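NADH:ubiquinone oxidoreductase, Na translocating, F subunit (PDB 2R6H) binds flavin-adenine dinucleotide in a region that probably resembles the ferredoxin reductase family, an FAD-binding beta-barrel beside a Rossmann-like nucleotide-binding domain. Local coordinates at residues Ile54-Tyr59 and Ser128-Phe133; Leu77-Glu82 and Gly122-Ile127; Glu158-Gly163 and Lys187-Tyr192. All blocks are in the same frame, centred on the assembly; numbering follows the deposited sequence.

Contact 1: Ile54-Tyr59 and Ser128-Phe133; sequences IRYADY and SSSYIF. With FAD (flavin-adenine dinucleotide), chain H.
Two hydrogen bonds tie Tyr56 and Tyr59 to one helical residue, Ser130. Tyr56 OH gives its proton to Ser130 OG (2.7 Å), which lies in the plane of the phenol at its edge; Tyr59 OH gives its own to Ser130 O (2.6 Å), meeting the carbonyl in its plane, on a lone pair, at 117°. With OG beside the backbone N (chi1 -62°), Ser130 reaches back along the helix to Gly126 O, making its hydroxyl a relay from phenol to backbone. The aromatic contacts lie next to these bonds. Phe133 CB sits over one face of Tyr59, 3.9 Å from the ring centroid, as a CH-pi contact, while Tyr56 CA backs the opposite face. The Phe133 ring turns its edge to the Tyr59 face, T-shaped, with planes at 64° and centroids 5.7 Å apart. Polar contacts to the pyrophosphate of FAD form the third group: Ser129 grips FAD O2P twice, through Ser129 N (2.6 Å) and Ser129 OG (2.9 Å), and Ser128 N points to O1P, whose place is less sure. A pyrophosphate held at the start of a short helix by backbone N-H groups and a serine hydroxyl is characteristic of the FAD site of the ferredoxin reductase family.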
loop_
_atom_site.group_PDB
_atom_site.type_symbol
_atom_site.label_atom_id
_atom_site.label_comp_id
_atom_site.label_asym_id
_atom_site.label_seq_id
_atom_site.Cartn_x
_atom_site.Cartn_y
_atom_site.Cartn_z
ATOM N N ILE A 54 -8.695 2.246 -22.636
ATOM C CA ILE A 54 -9.749 2.701 -21.723
ATOM C C ILE A 54 -9.879 4.157 -21.297
ATOM O O ILE A 54 -8.911 4.800 -20.920
ATOM C CB ILE A 54 -9.855 1.869 -20.441
ATOM C CG1 ILE A 54 -11.333 1.873 -20.015
ATOM C CG2 ILE A 54 -8.928 2.420 -19.370
ATOM C CD1 ILE A 54 -11.579 1.647 -18.556
ATOM N N ARG A 55 -11.114 4.654 -21.328
ATOM C CA ARG A 55 -11.444 5.983 -20.824
ATOM C C ARG A 55 -11.672 5.969 -19.304
ATOM O O ARG A 55 -12.410 5.131 -18.786
ATOM C CB ARG A 55 -12.699 6.504 -21.526
ATOM C CG ARG A 55 -12.593 6.583 -23.041
ATOM C CD ARG A 55 -13.829 7.220 -23.664
ATOM N NE ARG A 55 -14.689 6.248 -24.336
ATOM C CZ ARG A 55 -15.947 6.489 -24.698
ATOM N NH1 ARG A 55 -16.505 7.666 -24.437
ATOM N NH2 ARG A 55 -16.654 5.550 -25.311
ATOM N N TYR A 56 -11.052 6.909 -18.596
ATOM C CA TYR A 56 -11.221 7.043 -17.149
ATOM C C TYR A 56 -12.673 7.369 -16.747
ATOM O O TYR A 56 -13.043 7.249 -15.582
ATOM C CB TYR A 56 -10.288 8.125 -16.607
ATOM C CG TYR A 56 -8.904 7.640 -16.245
ATOM C CD1 TYR A 56 -8.219 8.194 -15.180
ATOM C CD2 TYR A 56 -8.283 6.630 -16.973
ATOM C CE1 TYR A 56 -6.947 7.760 -14.854
ATOM C CE2 TYR A 56 -7.016 6.183 -16.651
ATOM C CZ TYR A 56 -6.350 6.751 -15.593
ATOM O OH TYR A 56 -5.091 6.322 -15.252
ATOM N N ALA A 57 -13.487 7.800 -17.701
ATOM C CA ALA A 57 -14.861 8.156 -17.392
ATOM C C ALA A 57 -15.673 6.896 -17.121
ATOM O O ALA A 57 -16.848 6.963 -16.761
ATOM C CB ALA A 57 -15.469 8.952 -18.526
ATOM N N ASP A 58 -15.028 5.748 -17.289
ATOM C CA ASP A 58 -15.688 4.465 -17.152
ATOM C C ASP A 58 -15.479 3.889 -15.770
ATOM O O ASP A 58 -15.941 2.793 -15.472
ATOM C CB ASP A 58 -15.117 3.484 -18.173
ATOM C CG ASP A 58 -15.595 3.769 -19.593
ATOM O OD1 ASP A 58 -14.775 3.585 -20.547
ATOM O OD2 ASP A 58 -16.788 4.171 -19.730
ATOM N N TYR A 59 -14.762 4.612 -14.926
ATOM C CA TYR A 59 -14.343 4.058 -13.648
ATOM C C TYR A 59 -15.457 4.144 -12.613
ATOM O O TYR A 59 -16.289 5.033 -12.672
ATOM C CB TYR A 59 -13.114 4.789 -13.142
ATOM C CG TYR A 59 -11.819 4.429 -13.827
ATOM C CD1 TYR A 59 -11.658 3.210 -14.464
ATOM C CD2 TYR A 59 -10.737 5.299 -13.786
ATOM C CE1 TYR A 59 -10.449 2.873 -15.069
ATOM C CE2 TYR A 59 -9.532 4.983 -14.384
ATOM C CZ TYR A 59 -9.384 3.768 -15.027
ATOM O OH TYR A 59 -8.172 3.466 -15.627
ATOM N N SER A 128 -0.684 -0.236 -16.460
ATOM C CA SER A 128 -1.153 -1.332 -15.635
ATOM C C SER A 128 -2.225 -0.888 -14.649
ATOM O O SER A 128 -3.356 -1.378 -14.667
ATOM C CB SER A 128 0.010 -1.972 -14.893
ATOM O OG SER A 128 -0.471 -2.886 -13.926
ATOM N N SER A 129 -1.870 0.034 -13.771
ATOM C CA SER A 129 -2.843 0.530 -12.819
ATOM C C SER A 129 -4.147 0.931 -13.533
ATOM O O SER A 129 -5.234 0.652 -13.032
ATOM C CB SER A 129 -2.268 1.684 -12.008
ATOM O OG SER A 129 -2.032 2.795 -12.846
ATOM N N SER A 130 -4.036 1.548 -14.711
ATOM C CA SER A 130 -5.210 2.019 -15.446
ATOM C C SER A 130 -6.104 0.871 -15.875
ATOM O O SER A 130 -7.316 1.041 -15.938
ATOM C CB SER A 130 -4.832 2.857 -16.672
ATOM O OG SER A 130 -4.125 4.026 -16.310
ATOM N N TYR A 131 -5.523 -0.290 -16.175
ATOM C CA TYR A 131 -6.318 -1.442 -16.603
ATOM C C TYR A 131 -7.001 -2.034 -15.394
ATOM O O TYR A 131 -8.203 -2.286 -15.422
ATOM C CB TYR A 131 -5.474 -2.510 -17.320
ATOM C CG TYR A 131 -6.234 -3.789 -17.654
ATOM C CD1 TYR A 131 -7.188 -3.821 -18.670
ATOM C CD2 TYR A 131 -5.991 -4.967 -16.961
ATOM C CE1 TYR A 131 -7.879 -4.990 -18.981
ATOM C CE2 TYR A 131 -6.681 -6.144 -17.262
ATOM C CZ TYR A 131 -7.616 -6.152 -18.272
ATOM O OH TYR A 131 -8.292 -7.319 -18.554
ATOM N N ILE A 132 -6.241 -2.247 -14.326
ATOM C CA ILE A 132 -6.821 -2.806 -13.114
ATOM C C ILE A 132 -8.007 -1.974 -12.652
ATOM O O ILE A 132 -9.062 -2.513 -12.326
ATOM C CB ILE A 132 -5.792 -2.919 -11.988
ATOM C CG1 ILE A 132 -4.767 -4.002 -12.344
ATOM C CG2 ILE A 132 -6.488 -3.249 -10.690
ATOM C CD1 ILE A 132 -3.448 -3.878 -11.621
ATOM N N PHE A 133 -7.845 -0.659 -12.650
ATOM C CA PHE A 133 -8.927 0.218 -12.239
ATOM C C PHE A 133 -10.196 0.065 -13.064
ATOM O O PHE A 133 -11.276 0.461 -12.630
ATOM C CB PHE A 133 -8.481 1.672 -12.249
ATOM C CG PHE A 133 -8.128 2.188 -10.897
ATOM C CD1 PHE A 133 -7.057 1.661 -10.197
ATOM C CD2 PHE A 133 -8.875 3.187 -10.316
ATOM C CE1 PHE A 133 -6.736 2.122 -8.950
ATOM C CE2 PHE A 133 -8.555 3.654 -9.059
ATOM C CZ PHE A 133 -7.484 3.122 -8.380
HETATM P PA FAD H . 3.429 2.804 -15.742
HETATM O O1A FAD H . 4.567 1.876 -15.335
HETATM O O2A FAD H . 3.009 2.681 -17.211
HETATM O O5B FAD H . 3.806 4.350 -15.413
HETATM C C5B FAD H . 3.999 4.776 -14.072
HETATM C C4B FAD H . 3.876 6.292 -13.975
HETATM O O4B FAD H . 4.851 6.905 -14.796
HETATM C C3B FAD H . 2.517 6.788 -14.441
HETATM O O3B FAD H . 2.006 7.670 -13.472
HETATM C C2B FAD H . 2.778 7.547 -15.724
HETATM O O2B FAD H . 1.960 8.694 -15.789
HETATM C C1B FAD H . 4.251 7.921 -15.589
HETATM N N9A FAD H . 4.959 8.114 -16.886
HETATM C C8A FAD H . 4.976 7.282 -17.986
HETATM N N7A FAD H . 5.756 7.845 -18.946
HETATM C C5A FAD H . 6.244 9.027 -18.477
HETATM C C6A FAD H . 7.082 10.007 -19.028
HETATM N N6A FAD H . 7.500 9.913 -20.291
HETATM N N1A FAD H . 7.411 11.133 -18.284
HETATM C C2A FAD H . 6.914 11.293 -17.000
HETATM N N3A FAD H . 6.084 10.322 -16.456
HETATM C C4A FAD H . 5.751 9.208 -17.181
HETATM N N1 FAD H . 2.032 -0.756 -6.691
HETATM C C2 FAD H . 0.838 -0.779 -6.018
HETATM O O2 FAD H . 0.006 0.075 -6.290
HETATM N N3 FAD H . 0.600 -1.751 -5.058
HETATM C C4 FAD H . 1.555 -2.720 -4.762
HETATM O O4 FAD H . 1.393 -3.615 -3.914
HETATM C C4X FAD H . 2.755 -2.685 -5.452
HETATM N N5 FAD H . 3.706 -3.640 -5.166
HETATM C C5X FAD H . 4.908 -3.597 -5.846
HETATM C C6 FAD H . 5.869 -4.556 -5.543
HETATM C C7 FAD H . 7.090 -4.560 -6.206
HETATM C C7M FAD H . 8.099 -5.619 -5.852
HETATM C C8 FAD H . 7.341 -3.586 -7.176
HETATM C C8M FAD H . 8.648 -3.561 -7.899
HETATM C C9 FAD H . 6.377 -2.629 -7.469
HETATM C C9A FAD H . 5.155 -2.624 -6.812
HETATM N N10 FAD H . 4.191 -1.670 -7.096
HETATM C C10 FAD H . 2.996 -1.701 -6.413
HETATM C "C1'" FAD H . 4.302 -0.725 -8.254
HETATM C "C2'" FAD H . 3.586 -1.344 -9.443
HETATM O "O2'" FAD H . 4.227 -2.549 -9.783
HETATM C "C3'" FAD H . 3.583 -0.428 -10.663
HETATM O "O3'" FAD H . 4.841 0.178 -10.849
HETATM C "C4'" FAD H . 2.487 0.610 -10.515
HETATM O "O4'" FAD H . 1.270 -0.079 -10.617
HETATM C "C5'" FAD H . 2.545 1.640 -11.629
HETATM O "O5'" FAD H . 2.757 0.961 -12.845
HETATM P P FAD H . 1.772 1.221 -14.089
HETATM O O1P FAD H . 1.950 0.143 -15.132
HETATM O O2P FAD H . 0.349 1.330 -13.606
HETATM O O3P FAD H . 2.232 2.633 -14.668
#

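Contact 2: Leu77-Glu82 and Gly122-Ile127; sequences LTCKNE and GIKPGI. With FAD (flavin-adenine dinucleotide), chain H.
Ile127 lays its CD1 methyl over one face of the Asn81 carboxamide, almost equally far from Asn81 CG (3.6 Å) and Asn81 ND2 (3.6 Å). Asn81 ND2 bonds to Pro50 O, which helps to fix the rotation of the amide. Ile123 treats the adenine of FAD alike: both its CG2 and CD1 rest on the same face of the base, with CD1 3.7 Å from FAD N1A. The proline ring of Pro125 meets strand 78-81 by its CG and CD, CD lying 3.5 Å from Thr78 O, while Leu77 CD2 runs past CG in the opposite sense. Cys79 fills the middle. Its SG, swung opposite the backbone N (chi1 -174°), comes within 3.8 Å of Ile127 CA and also approaches Pro125 O, so the thiol packs mostly against backbone. Lys124 bends at three bonds to bring CE 3.3 Å from Lys80 O; its NZ stays 4.7 Å from Glu82 OE2, near enough for a weak attraction at most. On the cofactor side, FAD O2B bonds to Lys124 O (2.8 Å) and Ile127 N to FAD O2A. One loop thus binds adenine, ribose and pyrophosphate in turn while the small two-stranded antiparallel sheet of 52-55 and 78-81 backs it, an arrangement belonging to the adenosine end of the FAD site.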
loop_
_atom_site.group_PDB
_atom_site.type_symbol
_atom_site.label_atom_id
_atom_site.label_comp_id
_atom_site.label_asym_id
_atom_site.label_seq_id
_atom_site.Cartn_x
_atom_site.Cartn_y
_atom_site.Cartn_z
ATOM N N LEU A 77 -8.879 11.692 -18.552
ATOM C CA LEU A 77 -7.764 10.837 -18.961
ATOM C C LEU A 77 -8.219 9.638 -19.806
ATOM O O LEU A 77 -9.348 9.169 -19.667
ATOM C CB LEU A 77 -7.001 10.362 -17.727
ATOM C CG LEU A 77 -6.179 11.489 -17.096
ATOM C CD1 LEU A 77 -5.758 11.134 -15.685
ATOM C CD2 LEU A 77 -4.961 11.827 -17.956
ATOM N N THR A 78 -7.355 9.174 -20.708
ATOM C CA THR A 78 -7.540 7.883 -21.390
ATOM C C THR A 78 -6.202 7.155 -21.441
ATOM O O THR A 78 -5.168 7.782 -21.281
ATOM C CB THR A 78 -8.092 8.029 -22.818
ATOM O OG1 THR A 78 -7.250 8.905 -23.563
ATOM C CG2 THR A 78 -9.495 8.572 -22.812
ATOM N N CYS A 79 -6.219 5.842 -21.645
ATOM C CA CYS A 79 -4.978 5.063 -21.695
ATOM C C CYS A 79 -5.017 3.899 -22.692
ATOM O O CYS A 79 -5.874 3.025 -22.603
ATOM C CB CYS A 79 -4.602 4.546 -20.300
ATOM S SG CYS A 79 -2.988 3.710 -20.221
ATOM N N LYS A 80 -4.071 3.900 -23.627
ATOM C CA LYS A 80 -3.941 2.849 -24.630
ATOM C C LYS A 80 -2.681 2.004 -24.376
ATOM O O LYS A 80 -1.575 2.528 -24.303
ATOM C CB LYS A 80 -3.865 3.488 -26.017
ATOM C CG LYS A 80 -3.901 2.522 -27.181
ATOM C CD LYS A 80 -5.234 2.585 -27.918
ATOM C CE LYS A 80 -5.385 1.457 -28.951
ATOM N NZ LYS A 80 -4.467 1.594 -30.136
ATOM N N ASN A 81 -2.838 0.698 -24.228
ATOM C CA ASN A 81 -1.668 -0.170 -24.131
ATOM C C ASN A 81 -1.544 -1.011 -25.383
ATOM O O ASN A 81 -2.472 -1.722 -25.736
ATOM C CB ASN A 81 -1.764 -1.078 -22.907
ATOM C CG ASN A 81 -0.607 -2.053 -22.814
ATOM O OD1 ASN A 81 0.528 -1.727 -23.163
ATOM N ND2 ASN A 81 -0.892 -3.260 -22.342
ATOM N N GLU A 82 -0.405 -0.942 -26.058
ATOM C CA GLU A 82 -0.283 -1.635 -27.336
ATOM C C GLU A 82 0.636 -2.843 -27.296
ATOM O O GLU A 82 1.000 -3.379 -28.336
ATOM C CB GLU A 82 0.162 -0.677 -28.439
ATOM C CG GLU A 82 -0.765 0.520 -28.624
ATOM C CD GLU A 82 -0.269 1.493 -29.692
ATOM O OE1 GLU A 82 -0.414 1.175 -30.899
ATOM O OE2 GLU A 82 0.247 2.577 -29.321
ATOM N N GLY A 122 0.411 15.012 -23.318
ATOM C CA GLY A 122 0.887 13.901 -24.123
ATOM C C GLY A 122 1.637 12.839 -23.344
ATOM O O GLY A 122 2.336 12.012 -23.928
ATOM N N ILE A 123 1.500 12.864 -22.022
ATOM C CA ILE A 123 2.098 11.844 -21.171
ATOM C C ILE A 123 1.048 10.830 -20.739
ATOM O O ILE A 123 0.004 11.198 -20.188
ATOM C CB ILE A 123 2.743 12.456 -19.935
ATOM C CG1 ILE A 123 4.071 13.093 -20.309
ATOM C CG2 ILE A 123 2.970 11.397 -18.886
ATOM C CD1 ILE A 123 4.831 13.582 -19.117
ATOM N N LYS A 124 1.331 9.556 -21.018
ATOM C CA LYS A 124 0.411 8.462 -20.728
ATOM C C LYS A 124 0.316 8.174 -19.237
ATOM O O LYS A 124 1.308 8.265 -18.519
ATOM C CB LYS A 124 0.854 7.183 -21.437
ATOM C CG LYS A 124 0.213 6.919 -22.790
ATOM C CD LYS A 124 0.036 5.406 -23.015
ATOM C CE LYS A 124 0.711 4.915 -24.306
ATOM N NZ LYS A 124 0.137 5.477 -25.578
ATOM N N PRO A 125 -0.891 7.830 -18.769
ATOM C CA PRO A 125 -1.056 7.290 -17.416
ATOM C C PRO A 125 -0.473 5.889 -17.362
ATOM O O PRO A 125 -0.031 5.370 -18.393
ATOM C CB PRO A 125 -2.576 7.240 -17.233
ATOM C CG PRO A 125 -3.130 8.161 -18.267
ATOM C CD PRO A 125 -2.181 8.092 -19.424
ATOM N N GLY A 126 -0.478 5.291 -16.176
ATOM C CA GLY A 126 0.093 3.971 -15.966
ATOM C C GLY A 126 -0.677 2.862 -16.651
ATOM O O GLY A 126 -1.834 2.623 -16.319
ATOM N N ILE A 127 -0.038 2.174 -17.597
ATOM C CA ILE A 127 -0.755 1.205 -18.421
ATOM C C ILE A 127 -1.300 0.044 -17.596
ATOM O O ILE A 127 -2.273 -0.588 -17.979
ATOM C CB ILE A 127 0.082 0.673 -19.629
ATOM C CG1 ILE A 127 1.048 -0.404 -19.181
ATOM C CG2 ILE A 127 0.820 1.785 -20.357
ATOM C CD1 ILE A 127 0.498 -1.777 -19.375
HETATM P PA FAD H . 3.429 2.804 -15.742
HETATM O O1A FAD H . 4.567 1.876 -15.335
HETATM O O2A FAD H . 3.009 2.681 -17.211
HETATM O O5B FAD H . 3.806 4.350 -15.413
HETATM C C5B FAD H . 3.999 4.776 -14.072
HETATM C C4B FAD H . 3.876 6.292 -13.975
HETATM O O4B FAD H . 4.851 6.905 -14.796
HETATM C C3B FAD H . 2.517 6.788 -14.441
HETATM O O3B FAD H . 2.006 7.670 -13.472
HETATM C C2B FAD H . 2.778 7.547 -15.724
HETATM O O2B FAD H . 1.960 8.694 -15.789
HETATM C C1B FAD H . 4.251 7.921 -15.589
HETATM N N9A FAD H . 4.959 8.114 -16.886
HETATM C C8A FAD H . 4.976 7.282 -17.986
HETATM N N7A FAD H . 5.756 7.845 -18.946
HETATM C C5A FAD H . 6.244 9.027 -18.477
HETATM C C6A FAD H . 7.082 10.007 -19.028
HETATM N N6A FAD H . 7.500 9.913 -20.291
HETATM N N1A FAD H . 7.411 11.133 -18.284
HETATM C C2A FAD H . 6.914 11.293 -17.000
HETATM N N3A FAD H . 6.084 10.322 -16.456
HETATM C C4A FAD H . 5.751 9.208 -17.181
HETATM N N1 FAD H . 2.032 -0.756 -6.691
HETATM C C2 FAD H . 0.838 -0.779 -6.018
HETATM O O2 FAD H . 0.006 0.075 -6.290
HETATM N N3 FAD H . 0.600 -1.751 -5.058
HETATM C C4 FAD H . 1.555 -2.720 -4.762
HETATM O O4 FAD H . 1.393 -3.615 -3.914
HETATM C C4X FAD H . 2.755 -2.685 -5.452
HETATM N N5 FAD H . 3.706 -3.640 -5.166
HETATM C C5X FAD H . 4.908 -3.597 -5.846
HETATM C C6 FAD H . 5.869 -4.556 -5.543
HETATM C C7 FAD H . 7.090 -4.560 -6.206
HETATM C C7M FAD H . 8.099 -5.619 -5.852
HETATM C C8 FAD H . 7.341 -3.586 -7.176
HETATM C C8M FAD H . 8.648 -3.561 -7.899
HETATM C C9 FAD H . 6.377 -2.629 -7.469
HETATM C C9A FAD H . 5.155 -2.624 -6.812
HETATM N N10 FAD H . 4.191 -1.670 -7.096
HETATM C C10 FAD H . 2.996 -1.701 -6.413
HETATM C "C1'" FAD H . 4.302 -0.725 -8.254
HETATM C "C2'" FAD H . 3.586 -1.344 -9.443
HETATM O "O2'" FAD H . 4.227 -2.549 -9.783
HETATM C "C3'" FAD H . 3.583 -0.428 -10.663
HETATM O "O3'" FAD H . 4.841 0.178 -10.849
HETATM C "C4'" FAD H . 2.487 0.610 -10.515
HETATM O "O4'" FAD H . 1.270 -0.079 -10.617
HETATM C "C5'" FAD H . 2.545 1.640 -11.629
HETATM O "O5'" FAD H . 2.757 0.961 -12.845
HETATM P P FAD H . 1.772 1.221 -14.089
HETATM O O1P FAD H . 1.950 0.143 -15.132
HETATM O O2P FAD H . 0.349 1.330 -13.606
HETATM O O3P FAD H . 2.232 2.633 -14.668
#

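Contact 3: Glu158-Gly163 and Lys187-Tyr192; sequences EMLYIG and KVSYWY
Met159, a selenomethionine here, and Tyr161 pair with strand 188-194 in the parallel core of a Rossmann-like domain, where a beta-alpha-beta crossover through helix 168-181 joins the two neighbouring strands. The short segments run 14° apart. Five hydrogen bonds satisfy the backbone between them: Met159 N to Lys187 O (2.9 Å), Ser189 N to Met159 O (3.0 Å), Tyr161 N to Ser189 O, Trp191 N to Tyr161 O, and Gly163 N to Trp191 O (3.0 Å). Those from Met159, Tyr161 and Trp191 are almost straight; the one from Gly163 is the most bent, at 152°. Leu160 and Ile162 turn their backbone polar groups the other way, to strand 256-261, so the strand is bonded along both sides. Carbonyls also collect CA-H donors, as when Val188 CA lies 3.4 Å from Met159 O. At the N-terminal end of the two strands Glu158 OE2 and Lys187 NZ form a salt bridge (3.0 Å) between chains lying side by side, and both atoms share Tyr246 OH as a further partner. Tyr161 OH bonds to Gln174 of the crossover helix and Tyr192 OH to Gly165 O. On the face bearing Leu160, Ser189 and Trp191, Leu160 CD2 touches Trp191 CD1 (3.5 Å). On the other, Val188 CG2 meets Met159 CE and its CG1 the Tyr161 ring. Ser189 OG, set between its backbone N and carbonyl carbon (chi1 62°), lies in the plane of the Trp191 indole at its edge and receives a weak hydrogen bond from Trp191 NE1 (3.2 Å).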
loop_
_atom_site.group_PDB
_atom_site.type_symbol
_atom_site.label_atom_id
_atom_site.label_comp_id
_atom_site.label_asym_id
_atom_site.label_seq_id
_atom_site.Cartn_x
_atom_site.Cartn_y
_atom_site.Cartn_z
ATOM N N GLU A 158 12.475 -5.250 18.621
ATOM C CA GLU A 158 11.318 -4.387 18.426
ATOM C C GLU A 158 11.125 -4.132 16.942
ATOM O O GLU A 158 12.094 -3.984 16.210
ATOM C CB GLU A 158 11.482 -3.049 19.151
ATOM C CG GLU A 158 10.289 -2.118 18.961
ATOM C CD GLU A 158 10.437 -0.773 19.672
ATOM O OE1 GLU A 158 11.362 -0.621 20.514
ATOM O OE2 GLU A 158 9.608 0.129 19.382
HETATM N N MSE A 159 9.875 -4.084 16.501
HETATM C CA MSE A 159 9.589 -3.725 15.128
HETATM C C MSE A 159 8.895 -2.370 15.068
HETATM O O MSE A 159 8.013 -2.066 15.877
HETATM C CB MSE A 159 8.704 -4.776 14.472
HETATM C CG MSE A 159 9.007 -6.207 14.886
HETATM SE SE MSE A 159 8.213 -7.558 13.689
HETATM C CE MSE A 159 7.535 -8.818 15.038
ATOM N N LEU A 160 9.311 -1.558 14.102
ATOM C CA LEU A 160 8.637 -0.305 13.792
ATOM C C LEU A 160 8.291 -0.272 12.309
ATOM O O LEU A 160 9.185 -0.228 11.465
ATOM C CB LEU A 160 9.531 0.881 14.137
ATOM C CG LEU A 160 8.850 2.231 14.377
ATOM C CD1 LEU A 160 9.756 3.146 15.196
ATOM C CD2 LEU A 160 8.464 2.881 13.058
ATOM N N TYR A 161 6.995 -0.306 11.999
ATOM C CA TYR A 161 6.517 -0.263 10.617
ATOM C C TYR A 161 6.203 1.161 10.181
ATOM O O TYR A 161 5.561 1.914 10.908
ATOM C CB TYR A 161 5.275 -1.138 10.457
ATOM C CG TYR A 161 5.589 -2.606 10.346
ATOM C CD1 TYR A 161 5.764 -3.389 11.478
ATOM C CD2 TYR A 161 5.722 -3.209 9.103
ATOM C CE1 TYR A 161 6.063 -4.728 11.367
ATOM C CE2 TYR A 161 6.018 -4.548 8.984
ATOM C CZ TYR A 161 6.186 -5.304 10.116
ATOM O OH TYR A 161 6.481 -6.642 9.982
ATOM N N ILE A 162 6.661 1.530 8.995
ATOM C CA ILE A 162 6.431 2.867 8.468
ATOM C C ILE A 162 5.782 2.744 7.102
ATOM O O ILE A 162 6.452 2.403 6.134
ATOM C CB ILE A 162 7.757 3.628 8.244
ATOM C CG1 ILE A 162 8.613 3.650 9.507
ATOM C CG2 ILE A 162 7.481 5.039 7.758
ATOM C CD1 ILE A 162 9.895 4.412 9.338
ATOM N N GLY A 163 4.493 3.025 6.991
ATOM C CA GLY A 163 3.861 2.911 5.694
ATOM C C GLY A 163 3.405 4.231 5.118
ATOM O O GLY A 163 3.126 5.170 5.863
ATOM N N LYS A 187 7.252 -6.615 20.363
ATOM C CA LYS A 187 6.697 -5.272 20.412
ATOM C C LYS A 187 6.707 -4.652 19.016
ATOM O O LYS A 187 7.729 -4.646 18.328
ATOM C CB LYS A 187 7.470 -4.408 21.396
ATOM C CG LYS A 187 7.011 -2.967 21.423
ATOM C CD LYS A 187 6.997 -2.434 22.852
ATOM C CE LYS A 187 7.033 -0.919 22.871
ATOM N NZ LYS A 187 8.090 -0.412 21.961
ATOM N N VAL A 188 5.555 -4.146 18.597
ATOM C CA VAL A 188 5.354 -3.792 17.199
ATOM C C VAL A 188 4.529 -2.523 17.068
ATOM O O VAL A 188 3.386 -2.482 17.506
ATOM C CB VAL A 188 4.605 -4.926 16.426
ATOM C CG1 VAL A 188 4.412 -4.531 14.978
ATOM C CG2 VAL A 188 5.347 -6.253 16.512
ATOM N N SER A 189 5.095 -1.489 16.463
ATOM C CA SER A 189 4.307 -0.311 16.140
ATOM C C SER A 189 4.217 -0.143 14.622
ATOM O O SER A 189 5.151 -0.479 13.888
ATOM C CB SER A 189 4.900 0.944 16.789
ATOM O OG SER A 189 6.211 1.221 16.314
ATOM N N TYR A 190 3.086 0.373 14.154
ATOM C CA TYR A 190 2.914 0.688 12.740
ATOM C C TYR A 190 2.526 2.151 12.612
ATOM O O TYR A 190 1.507 2.562 13.139
ATOM C CB TYR A 190 1.827 -0.197 12.152
ATOM C CG TYR A 190 1.556 0.012 10.689
ATOM C CD1 TYR A 190 2.528 0.495 9.846
ATOM C CD2 TYR A 190 0.326 -0.307 10.143
ATOM C CE1 TYR A 190 2.277 0.673 8.497
ATOM C CE2 TYR A 190 0.072 -0.144 8.799
ATOM C CZ TYR A 190 1.045 0.348 7.975
ATOM O OH TYR A 190 0.791 0.523 6.627
ATOM N N TRP A 191 3.351 2.937 11.937
ATOM C CA TRP A 191 3.077 4.351 11.726
ATOM C C TRP A 191 2.756 4.583 10.264
ATOM O O TRP A 191 3.652 4.552 9.428
ATOM C CB TRP A 191 4.305 5.183 12.096
ATOM C CG TRP A 191 4.714 5.039 13.523
ATOM C CD1 TRP A 191 5.295 3.950 14.105
ATOM C CD2 TRP A 191 4.573 6.011 14.557
ATOM N NE1 TRP A 191 5.520 4.183 15.439
ATOM C CE2 TRP A 191 5.083 5.445 15.738
ATOM C CE3 TRP A 191 4.071 7.308 14.598
ATOM C CZ2 TRP A 191 5.105 6.133 16.941
ATOM C CZ3 TRP A 191 4.092 7.984 15.788
ATOM C CH2 TRP A 191 4.603 7.399 16.944
ATOM N N TYR A 192 1.492 4.816 9.943
ATOM C CA TYR A 192 1.098 5.027 8.547
ATOM C C TYR A 192 0.784 6.490 8.260
ATOM O O TYR A 192 0.006 7.111 8.970
ATOM C CB TYR A 192 -0.125 4.171 8.213
ATOM C CG TYR A 192 -0.626 4.324 6.791
ATOM C CD1 TYR A 192 -0.073 3.577 5.754
ATOM C CD2 TYR A 192 -1.656 5.203 6.484
ATOM C CE1 TYR A 192 -0.531 3.710 4.451
ATOM C CE2 TYR A 192 -2.119 5.340 5.192
ATOM C CZ TYR A 192 -1.555 4.593 4.183
ATOM O OH TYR A 192 -2.015 4.741 2.902
#

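In the fold
Contacts 1 and 2 adjoin, their centres about 9 Å apart, and contact 2 is nested along the chain inside the loop that contact 1 closes. They share the two-stranded sheet of 52-55 and 78-81, where backbone bonds link Ile54 with Cys79 and Tyr56 with Leu77, and both reach FAD: the loop ending at Ile127 runs straight into helix 127-132. Contact 3 follows later in the sequence, across the chain's centre, about 33 Å from contact 1 and 36 Å from contact 2 between centres, in the five-stranded parallel sheet. Together they sample both domains of this FAD- and NAD-binding region, one holding the FAD pyrophosphate and adenosine, the other the Rossmann-like core.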